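Local coordinates for hypothetical protein (Pyrococcus furiosus, PDB 1YB3) that is of unknown function but belongs to the DUF3201 family and folds as an antiparallel beta-sheet with long terminal helices packed against one face, at residues R20-I25 with V44-N49; E27-L32 with P66-K71; Q81-V86 with E156-E161. One frame throughout, in Å; residues are numbered along the deposited sequence. Where two conformers were deposited one is given.

Helix 11-35 lies against the seven-stranded antiparallel sheet and supplies one side of both contact 1 and contact 2, which meet the neighbouring strands 40-47 and 65-71. Contact 3 instead joins strand 82-90, deeper in the sheet, to helix 155-171. Contact 1, partly buried at the outermost strand, combines an indole-carboxylate hydrogen bond with one aliphatic touch. Contact 2 is buried and centres on a phenylalanine ring under the aliphatic part of an arginine. Contact 3 is buried as well, with phenylalanine rings against a valine and the backbone and CB of a glutamate, and a salt-bridge network on the helix. The helices meet where Leu28 touches Val158, and Ile25 and Leu28 both reach Phe83, which ties the three together.

Contact 1: residues R20-I25 with V44-N49; sequences RIWGDI and VSEVFN
A helix-to-edge-strand contact, part polar and part aliphatic, is made where Trp22 and Ile25 of helix 11-35 face Glu46 and Val44 of strand 40-47, the outermost strand on its side of the sheet; the 169 Å² buried between the segments is spread almost evenly over these four residues. The polar half is an indole N-H held between two carboxylate oxygens. Trp22 NE1 gives its hydrogen to Glu46 OE1 at 3.1 Å, with an N-H...O angle of 148°, and Glu46 OE2 receives a weak second bond at the same length from NE1. OE1 lies close to the indole plane, at the ring edge; the N-H reaches it from the syn side but tilted 26° out of the carboxylate plane. A bend at chi2 (-56°) folds the Glu46 chain back so that its carboxylate meets the helix. One indole face rests on Ile21 CG2 of the same helix, 3.6 Å from the ring plane, and the indole also touches Pro66 of the adjoining strand. Replacing Trp22 with an alanine would probably leave the Glu46 carboxylate without its N-H partner and open a gap beside Pro66.

This is the margin of an alpha/beta layer in which the long N-terminal helix lies over an antiparallel sheet; Ser45 pairs with Ala67 to hold the edge strand in place. One turn along the helix from Trp22, the aliphatic half begins: Ile25 CG2 meets Val44 CG2 at 3.7 Å, the two side chains crossing at a slant. The other Ile25 branch leads away from Val44, and the side chain also touches Ala78 and Phe83 further into the sheet.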
loop_
_atom_site.group_PDB
_atom_site.type_symbol
_atom_site.label_atom_id
_atom_site.label_comp_id
_atom_site.label_asym_id
_atom_site.label_seq_id
_atom_site.Cartn_x
_atom_site.Cartn_y
_atom_site.Cartn_z
ATOM N N ARG A 20 -8.779 10.386 -14.428
ATOM C CA ARG A 20 -8.108 10.801 -13.180
ATOM C C ARG A 20 -7.240 9.689 -12.600
ATOM O O ARG A 20 -6.085 9.934 -12.246
ATOM C CB ARG A 20 -9.135 11.294 -12.145
ATOM C CG ARG A 20 -8.526 11.693 -10.790
ATOM C CD ARG A 20 -9.523 12.416 -9.873
ATOM N NE ARG A 20 -10.557 11.532 -9.332
ATOM C CZ ARG A 20 -11.284 11.789 -8.239
ATOM N NH1 ARG A 20 -11.077 12.899 -7.535
ATOM N NH2 ARG A 20 -12.212 10.926 -7.837
ATOM N N ILE A 21 -7.781 8.475 -12.511
ATOM C CA ILE A 21 -7.032 7.313 -11.985
ATOM C C ILE A 21 -5.740 7.086 -12.786
ATOM O O ILE A 21 -4.627 7.048 -12.222
ATOM C CB ILE A 21 -7.917 6.018 -11.969
ATOM C CG1 ILE A 21 -9.046 6.123 -10.940
ATOM C CG2 ILE A 21 -7.071 4.732 -11.769
ATOM C CD1 ILE A 21 -10.136 5.061 -11.129
ATOM N N TRP A 22 -5.872 6.958 -14.110
ATOM C CA TRP A 22 -4.702 6.688 -14.926
ATOM C C TRP A 22 -3.770 7.898 -15.071
ATOM O O TRP A 22 -2.552 7.751 -14.919
ATOM C CB TRP A 22 -5.087 6.051 -16.283
ATOM C CG TRP A 22 -5.186 4.555 -16.190
ATOM C CD1 TRP A 22 -4.196 3.653 -16.471
ATOM C CD2 TRP A 22 -6.321 3.782 -15.778
ATOM N NE1 TRP A 22 -4.641 2.384 -16.255
ATOM C CE2 TRP A 22 -5.939 2.425 -15.831
ATOM C CE3 TRP A 22 -7.617 4.102 -15.368
ATOM C CZ2 TRP A 22 -6.816 1.379 -15.499
ATOM C CZ3 TRP A 22 -8.491 3.063 -15.030
ATOM C CH2 TRP A 22 -8.081 1.717 -15.099
ATOM N N GLY A 23 -4.332 9.091 -15.304
ATOM C CA GLY A 23 -3.543 10.326 -15.447
ATOM C C GLY A 23 -2.731 10.622 -14.191
ATOM O O GLY A 23 -1.549 10.962 -14.274
ATOM N N ASP A 24 -3.359 10.445 -13.034
ATOM C CA ASP A 24 -2.684 10.692 -11.758
ATOM C C ASP A 24 -1.493 9.752 -11.531
ATOM O O ASP A 24 -0.480 10.183 -10.953
ATOM C CB ASP A 24 -3.656 10.585 -10.576
ATOM C CG ASP A 24 -4.553 11.818 -10.418
ATOM O OD1 ASP A 24 -4.540 12.718 -11.292
ATOM O OD2 ASP A 24 -5.277 11.876 -9.399
ATOM N N ILE A 25 -1.615 8.479 -11.915
ATOM C CA ILE A 25 -0.497 7.541 -11.719
ATOM C C ILE A 25 0.642 7.747 -12.721
ATOM O O ILE A 25 1.833 7.644 -12.365
ATOM C CB ILE A 25 -0.950 6.059 -11.629
ATOM C CG1 ILE A 25 -1.707 5.830 -10.323
ATOM C CG2 ILE A 25 0.237 5.087 -11.684
ATOM C CD1 ILE A 25 -0.860 6.068 -9.054
ATOM N N VAL A 44 4.881 2.281 -15.091
ATOM C CA VAL A 44 3.508 1.913 -14.770
ATOM C C VAL A 44 3.121 0.661 -15.556
ATOM O O VAL A 44 3.427 0.556 -16.751
ATOM C CB VAL A 44 2.531 3.062 -15.115
ATOM C CG1 VAL A 44 1.080 2.618 -14.940
ATOM C CG2 VAL A 44 2.836 4.295 -14.267
ATOM N N SER A 45 2.480 -0.282 -14.874
ATOM C CA SER A 45 1.939 -1.458 -15.537
ATOM C C SER A 45 0.492 -1.666 -15.089
ATOM O O SER A 45 -0.011 -0.943 -14.219
ATOM C CB SER A 45 2.812 -2.677 -15.256
ATOM O OG SER A 45 2.601 -3.168 -13.944
ATOM N N GLU A 46 -0.189 -2.635 -15.697
ATOM C CA GLU A 46 -1.585 -2.884 -15.365
ATOM C C GLU A 46 -1.724 -4.127 -14.513
ATOM O O GLU A 46 -1.188 -5.188 -14.846
ATOM C CB GLU A 46 -2.428 -2.990 -16.638
ATOM C CG GLU A 46 -2.396 -1.739 -17.497
ATOM C CD GLU A 46 -2.837 -0.475 -16.741
ATOM O OE1 GLU A 46 -3.822 -0.542 -15.965
ATOM O OE2 GLU A 46 -2.211 0.592 -16.942
ATOM N N VAL A 47 -2.420 -3.987 -13.396
ATOM C CA VAL A 47 -2.627 -5.078 -12.477
ATOM C C VAL A 47 -4.093 -5.510 -12.559
ATOM O O VAL A 47 -4.980 -4.704 -12.331
ATOM C CB VAL A 47 -2.305 -4.638 -11.022
ATOM C CG1 VAL A 47 -2.653 -5.754 -10.028
ATOM C CG2 VAL A 47 -0.817 -4.209 -10.900
ATOM N N PHE A 48 -4.326 -6.785 -12.897
ATOM C CA PHE A 48 -5.677 -7.356 -12.962
ATOM C C PHE A 48 -5.938 -8.272 -11.766
ATOM O O PHE A 48 -5.004 -8.864 -11.218
ATOM C CB PHE A 48 -5.841 -8.214 -14.232
ATOM C CG PHE A 48 -5.759 -7.450 -15.532
ATOM C CD1 PHE A 48 -6.911 -7.151 -16.258
ATOM C CD2 PHE A 48 -4.523 -7.069 -16.054
ATOM C CE1 PHE A 48 -6.834 -6.453 -17.477
ATOM C CE2 PHE A 48 -4.428 -6.369 -17.268
ATOM C CZ PHE A 48 -5.587 -6.061 -17.982
ATOM N N ASN A 49 -7.214 -8.401 -11.381
ATOM C CA ASN A 49 -7.679 -9.413 -10.406
ATOM C C ASN A 49 -7.299 -9.170 -8.943
ATOM O O ASN A 49 -7.419 -10.060 -8.091
ATOM C CB ASN A 49 -7.289 -10.831 -10.863
ATOM C CG ASN A 49 -7.790 -11.147 -12.260
ATOM O OD1 ASN A 49 -8.848 -10.667 -12.682
ATOM N ND2 ASN A 49 -7.031 -11.948 -12.990
#

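Contact 2: residues E27-L32 with P66-K71; sequences ELREEL and PAFAVK
Leu28 comes first of the helix residues that reach Phe68 in segment 27-32, and its approach is peripheral: CG lies 4.3 Å from Phe68 CZ, while the rest of the side chain heads for Val76 and Phe83. Here helix 11-35 packs over the antiparallel sheet and runs almost along strand 65-71, the axes of the two segments 14° from parallel and 9.5 Å apart at closest, and Phe68 bridges that space with its ring.

Arg29 carries the main load. Its backbone CA stands over one ring face, 3.6 Å from Phe68 CZ, and its CG makes a CH-pi contact, 3.8 Å from the centroid of the Phe68 ring and 17° off the ring normal. CB lies over the same ring, 3.7 Å from Phe68 CD2, so the start of the side chain spreads across the face. A bend at chi2 (-88°) then turns the chain away, and the guanidinium ends up nearly perpendicular to the ring. There NE bonds to the carbonyl of Glu42, and NH2 to that of Val41 and to the carboxylate of Glu43, all on the edge strand 40-47. Glu30, next in line, faces away from the strand; its OE2 lies 2.9 Å from Arg29 NH1, a salt bridge that remains tentative because Glu30 has two conformers.

Leu32, one turn on from Leu28, brings CD1 to the rim of the ring, 3.9 Å from Phe68 CZ and near the ring plane, the two side chains crossing at about a right angle. Face and rim of the one aromatic are thus met by different helix residues, which probably limits how far the ring can shift or turn. The division of labour within Arg29 implies that its methylenes can line this buried interface because its charged end is carried off to carbonyls and carboxylates beyond the ring.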
loop_
_atom_site.group_PDB
_atom_site.type_symbol
_atom_site.label_atom_id
_atom_site.label_comp_id
_atom_site.label_asym_id
_atom_site.label_seq_id
_atom_site.Cartn_x
_atom_site.Cartn_y
_atom_site.Cartn_z
ATOM N N GLU A 27 1.438 10.587 -13.844
ATOM C CA GLU A 27 2.043 11.808 -13.295
ATOM C C GLU A 27 2.888 11.490 -12.059
ATOM O O GLU A 27 4.045 11.942 -11.939
ATOM C CB GLU A 27 0.962 12.834 -12.945
ATOM C CG GLU A 27 1.488 14.117 -12.281
ATOM C CD GLU A 27 0.370 15.097 -11.928
ATOM O OE1 GLU A 27 0.282 16.158 -12.600
ATOM O OE2 GLU A 27 -0.423 14.804 -10.994
ATOM N N LEU A 28 2.313 10.707 -11.148
ATOM C CA LEU A 28 2.985 10.386 -9.883
ATOM C C LEU A 28 4.237 9.550 -10.113
ATOM O O LEU A 28 5.242 9.723 -9.377
ATOM C CB LEU A 28 2.036 9.667 -8.926
ATOM C CG LEU A 28 2.564 9.314 -7.538
ATOM C CD1 LEU A 28 3.009 10.603 -6.791
ATOM C CD2 LEU A 28 1.493 8.552 -6.778
ATOM N N ARG A 29 4.200 8.650 -11.102
ATOM C CA ARG A 29 5.364 7.834 -11.447
ATOM C C ARG A 29 6.544 8.722 -11.816
ATOM O O ARG A 29 7.667 8.524 -11.308
ATOM C CB ARG A 29 5.048 6.809 -12.560
ATOM C CG ARG A 29 6.153 5.769 -12.793
ATOM C CD ARG A 29 7.197 6.241 -13.807
ATOM N NE ARG A 29 8.359 5.347 -13.836
ATOM C CZ ARG A 29 9.437 5.524 -14.593
ATOM N NH1 ARG A 29 9.509 6.544 -15.451
ATOM N NH2 ARG A 29 10.442 4.650 -14.520
ATOM N N GLU A 30 6.312 9.713 -12.675
ATOM C CA GLU A 30 7.424 10.586 -13.080
ATOM C C GLU A 30 7.932 11.420 -11.897
ATOM O O GLU A 30 9.160 11.628 -11.735
ATOM C CB GLU A 30 7.020 11.456 -14.273
ATOM C CG GLU A 30 6.711 10.647 -15.557
ATOM C CD GLU A 30 7.825 9.672 -15.948
ATOM O OE1 GLU A 30 9.015 10.068 -15.921
ATOM O OE2 GLU A 30 7.514 8.514 -16.295
ATOM N N GLU A 31 7.008 11.847 -11.045
ATOM C CA GLU A 31 7.355 12.648 -9.869
ATOM C C GLU A 31 8.202 11.842 -8.884
ATOM O O GLU A 31 9.253 12.314 -8.426
ATOM C CB GLU A 31 6.108 13.207 -9.179
ATOM C CG GLU A 31 5.434 14.326 -9.990
ATOM C CD GLU A 31 4.030 14.655 -9.531
ATOM O OE1 GLU A 31 3.475 13.932 -8.673
ATOM O OE2 GLU A 31 3.471 15.648 -10.050
ATOM N N LEU A 32 7.769 10.622 -8.571
ATOM C CA LEU A 32 8.541 9.809 -7.610
ATOM C C LEU A 32 9.856 9.289 -8.207
ATOM O O LEU A 32 10.829 9.055 -7.467
ATOM C CB LEU A 32 7.694 8.667 -7.014
ATOM C CG LEU A 32 6.453 9.056 -6.188
ATOM C CD1 LEU A 32 5.835 7.817 -5.604
ATOM C CD2 LEU A 32 6.780 10.048 -5.027
ATOM N N PRO A 66 -3.770 0.851 -12.500
ATOM C CA PRO A 66 -2.338 1.163 -12.716
ATOM C C PRO A 66 -1.493 1.062 -11.435
ATOM O O PRO A 66 -1.962 1.403 -10.353
ATOM C CB PRO A 66 -2.367 2.596 -13.254
ATOM C CG PRO A 66 -3.589 3.224 -12.562
ATOM C CD PRO A 66 -4.598 2.074 -12.390
ATOM N N ALA A 67 -0.264 0.563 -11.569
ATOM C CA ALA A 67 0.665 0.531 -10.429
ATOM C C ALA A 67 2.082 0.509 -10.959
ATOM O O ALA A 67 2.329 0.030 -12.062
ATOM C CB ALA A 67 0.392 -0.684 -9.520
ATOM N N PHE A 68 3.028 1.000 -10.161
ATOM C CA PHE A 68 4.450 0.923 -10.542
ATOM C C PHE A 68 5.280 0.486 -9.344
ATOM O O PHE A 68 4.998 0.898 -8.218
ATOM C CB PHE A 68 4.980 2.238 -11.147
ATOM C CG PHE A 68 4.840 3.449 -10.259
ATOM C CD1 PHE A 68 5.902 3.846 -9.415
ATOM C CD2 PHE A 68 3.662 4.215 -10.262
ATOM C CE1 PHE A 68 5.784 4.988 -8.611
ATOM C CE2 PHE A 68 3.543 5.342 -9.468
ATOM C CZ PHE A 68 4.616 5.724 -8.614
ATOM N N ALA A 69 6.274 -0.369 -9.600
ATOM C CA ALA A 69 7.189 -0.861 -8.559
ATOM C C ALA A 69 8.160 0.216 -8.080
ATOM O O ALA A 69 8.639 1.058 -8.874
ATOM C CB ALA A 69 7.999 -2.039 -9.122
ATOM N N VAL A 70 8.439 0.169 -6.779
ATOM C CA VAL A 70 9.512 0.940 -6.141
ATOM C C VAL A 70 10.331 -0.089 -5.361
ATOM O O VAL A 70 9.866 -0.637 -4.386
ATOM C CB VAL A 70 8.976 2.020 -5.175
ATOM C CG1 VAL A 70 10.155 2.834 -4.567
ATOM C CG2 VAL A 70 7.960 2.963 -5.858
ATOM N N LYS A 71 11.535 -0.381 -5.837
ATOM C CA LYS A 71 12.353 -1.439 -5.231
ATOM C C LYS A 71 13.050 -0.898 -3.982
ATOM O O LYS A 71 13.425 0.265 -3.952
ATOM C CB LYS A 71 13.378 -1.941 -6.226
ATOM C CG LYS A 71 12.758 -2.454 -7.526
ATOM C CD LYS A 71 13.799 -3.198 -8.339
ATOM C CE LYS A 71 13.158 -3.839 -9.547
ATOM N NZ LYS A 71 14.102 -4.829 -10.147
#

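Contact 3: residues Q81-V86 with E156-E161; sequences QGFYFV and EEVKRE
The helix bond from Glu161 N to Glu157 O, 2.8 Å long, holds Glu161 where its backbone and CB meet Phe85 of strand 82-90. Phe85 CZ lies 3.6 Å from the Glu161 carbonyl O, approaching it obliquely, and Phe85 CE2 is 3.8 Å from Glu161 CB. Beyond CB the chain bends at chi2 (-52°) and its acid end leaves the ring, OE1 pairing with Arg164.

One turn earlier, Val158 turns its CG2 branch to the Phe83 ring; the two side chains cross at about a right angle, although their modelled separation is doubtfully short. Leu28 of helix 11-35 touches both, so this is the place where the terminal helices and the sheet close one apolar core.

On the helix itself, Arg160 grips Glu156 side-on, NE to OE2 at 2.9 Å and NH2 to OE1 at 3.1 Å, both oxygens near the guanidinium plane. Glu161 OE2 joins the network by charge alone, 3.3 Å from Arg160 NH1 and well off that plane. The chemistry is therefore two-sided: the helix offers the rings an aliphatic branch, a CB and a backbone carbonyl, while the carboxylates of Glu156 and Glu161 pair with arginines of the same helix, consistent with their charge being balanced away from the rings.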
loop_
_atom_site.group_PDB
_atom_site.type_symbol
_atom_site.label_atom_id
_atom_site.label_comp_id
_atom_site.label_asym_id
_atom_site.label_seq_id
_atom_site.Cartn_x
_atom_site.Cartn_y
_atom_site.Cartn_z
ATOM N N GLN A 81 -10.783 3.909 -5.554
ATOM C CA GLN A 81 -10.755 4.513 -4.196
ATOM C C GLN A 81 -9.740 5.647 -4.061
ATOM O O GLN A 81 -9.883 6.535 -3.192
ATOM C CB GLN A 81 -10.449 3.463 -3.137
ATOM C CG GLN A 81 -11.617 2.567 -2.759
ATOM C CD GLN A 81 -11.262 1.582 -1.643
ATOM O OE1 GLN A 81 -10.139 1.084 -1.568
ATOM N NE2 GLN A 81 -12.222 1.306 -0.781
ATOM N N GLY A 82 -8.719 5.614 -4.910
ATOM C CA GLY A 82 -7.626 6.597 -4.845
ATOM C C GLY A 82 -6.247 5.961 -4.853
ATOM O O GLY A 82 -6.085 4.800 -5.237
ATOM N N PHE A 83 -5.246 6.747 -4.432
ATOM C CA PHE A 83 -3.866 6.286 -4.384
ATOM C C PHE A 83 -3.635 5.273 -3.247
ATOM O O PHE A 83 -4.299 5.312 -2.194
ATOM C CB PHE A 83 -2.920 7.441 -4.063
ATOM C CG PHE A 83 -2.830 8.514 -5.105
ATOM C CD1 PHE A 83 -2.196 8.283 -6.339
ATOM C CD2 PHE A 83 -3.292 9.797 -4.819
ATOM C CE1 PHE A 83 -2.070 9.306 -7.279
ATOM C CE2 PHE A 83 -3.164 10.835 -5.752
ATOM C CZ PHE A 83 -2.557 10.591 -6.984
ATOM N N TYR A 84 -2.642 4.416 -3.438
ATOM C CA TYR A 84 -2.118 3.595 -2.352
ATOM C C TYR A 84 -0.627 3.357 -2.580
ATOM O O TYR A 84 -0.116 3.525 -3.694
ATOM C CB TYR A 84 -2.856 2.261 -2.264
ATOM C CG TYR A 84 -2.540 1.354 -3.433
ATOM C CD1 TYR A 84 -1.482 0.465 -3.364
ATOM C CD2 TYR A 84 -3.264 1.440 -4.631
ATOM C CE1 TYR A 84 -1.140 -0.358 -4.464
ATOM C CE2 TYR A 84 -2.938 0.619 -5.725
ATOM C CZ TYR A 84 -1.891 -0.267 -5.629
ATOM O OH TYR A 84 -1.557 -1.068 -6.706
ATOM N N PHE A 85 0.075 2.988 -1.513
ATOM C CA PHE A 85 1.374 2.370 -1.676
ATOM C C PHE A 85 1.455 1.208 -0.712
ATOM O O PHE A 85 0.712 1.139 0.273
ATOM C CB PHE A 85 2.531 3.375 -1.482
ATOM C CG PHE A 85 2.635 3.922 -0.077
ATOM C CD1 PHE A 85 3.414 3.268 0.870
ATOM C CD2 PHE A 85 1.973 5.091 0.275
ATOM C CE1 PHE A 85 3.530 3.764 2.176
ATOM C CE2 PHE A 85 2.060 5.591 1.603
ATOM C CZ PHE A 85 2.836 4.910 2.546
ATOM N N VAL A 86 2.332 0.273 -1.040
ATOM C CA VAL A 86 2.516 -0.917 -0.215
ATOM C C VAL A 86 3.972 -1.331 -0.274
ATOM O O VAL A 86 4.582 -1.275 -1.347
ATOM C CB VAL A 86 1.572 -2.084 -0.680
ATOM C CG1 VAL A 86 1.724 -2.364 -2.159
ATOM C CG2 VAL A 86 1.776 -3.358 0.176
ATOM N N GLU A 156 -0.599 15.481 -2.409
ATOM C CA GLU A 156 0.302 15.917 -1.332
ATOM C C GLU A 156 0.530 14.800 -0.329
ATOM O O GLU A 156 1.655 14.598 0.134
ATOM C CB GLU A 156 -0.279 17.152 -0.615
ATOM C CG GLU A 156 0.681 17.828 0.412
ATOM C CD GLU A 156 0.602 17.234 1.860
ATOM O OE1 GLU A 156 -0.312 16.424 2.137
ATOM O OE2 GLU A 156 1.456 17.589 2.732
ATOM N N GLU A 157 -0.551 14.078 0.003
ATOM C CA GLU A 157 -0.476 13.010 0.997
ATOM C C GLU A 157 0.267 11.796 0.486
ATOM O O GLU A 157 0.989 11.158 1.234
ATOM C CB GLU A 157 -1.870 12.636 1.541
ATOM C CG GLU A 157 -2.309 13.565 2.679
ATOM C CD GLU A 157 -3.721 13.306 3.167
ATOM O OE1 GLU A 157 -4.292 12.240 2.821
ATOM O OE2 GLU A 157 -4.265 14.166 3.900
ATOM N N VAL A 158 0.116 11.444 -0.793
ATOM C CA VAL A 158 0.916 10.292 -1.242
ATOM C C VAL A 158 2.409 10.547 -1.104
ATOM O O VAL A 158 3.152 9.690 -0.594
ATOM C CB VAL A 158 0.537 9.792 -2.649
ATOM C CG1 VAL A 158 1.185 8.407 -2.915
ATOM C CG2 VAL A 158 -0.905 9.645 -2.717
ATOM N N LYS A 159 2.843 11.745 -1.511
ATOM C CA LYS A 159 4.241 12.129 -1.378
ATOM C C LYS A 159 4.673 12.155 0.092
ATOM O O LYS A 159 5.690 11.581 0.454
ATOM C CB LYS A 159 4.517 13.490 -2.030
ATOM C CG LYS A 159 4.539 13.493 -3.545
ATOM C CD LYS A 159 4.928 14.906 -4.065
ATOM C CE LYS A 159 4.941 14.959 -5.583
ATOM N NZ LYS A 159 5.175 16.343 -6.100
ATOM N N ARG A 160 3.878 12.801 0.949
ATOM C CA ARG A 160 4.267 12.910 2.361
ATOM C C ARG A 160 4.255 11.581 3.110
ATOM O O ARG A 160 5.148 11.302 3.914
ATOM C CB ARG A 160 3.433 13.971 3.078
ATOM C CG ARG A 160 3.848 14.156 4.557
ATOM C CD ARG A 160 3.328 15.491 5.141
ATOM N NE ARG A 160 1.913 15.666 4.812
ATOM C CZ ARG A 160 0.913 15.098 5.478
ATOM N NH1 ARG A 160 1.153 14.359 6.554
ATOM N NH2 ARG A 160 -0.333 15.276 5.067
ATOM N N GLU A 161 3.244 10.750 2.848
ATOM C CA GLU A 161 3.147 9.474 3.549
ATOM C C GLU A 161 4.203 8.459 3.111
ATOM O O GLU A 161 4.703 7.707 3.943
ATOM C CB GLU A 161 1.723 8.903 3.462
ATOM C CG GLU A 161 0.626 9.801 4.065
ATOM C CD GLU A 161 0.907 10.259 5.498
ATOM O OE1 GLU A 161 1.722 9.631 6.192
ATOM O OE2 GLU A 161 0.275 11.247 5.906
#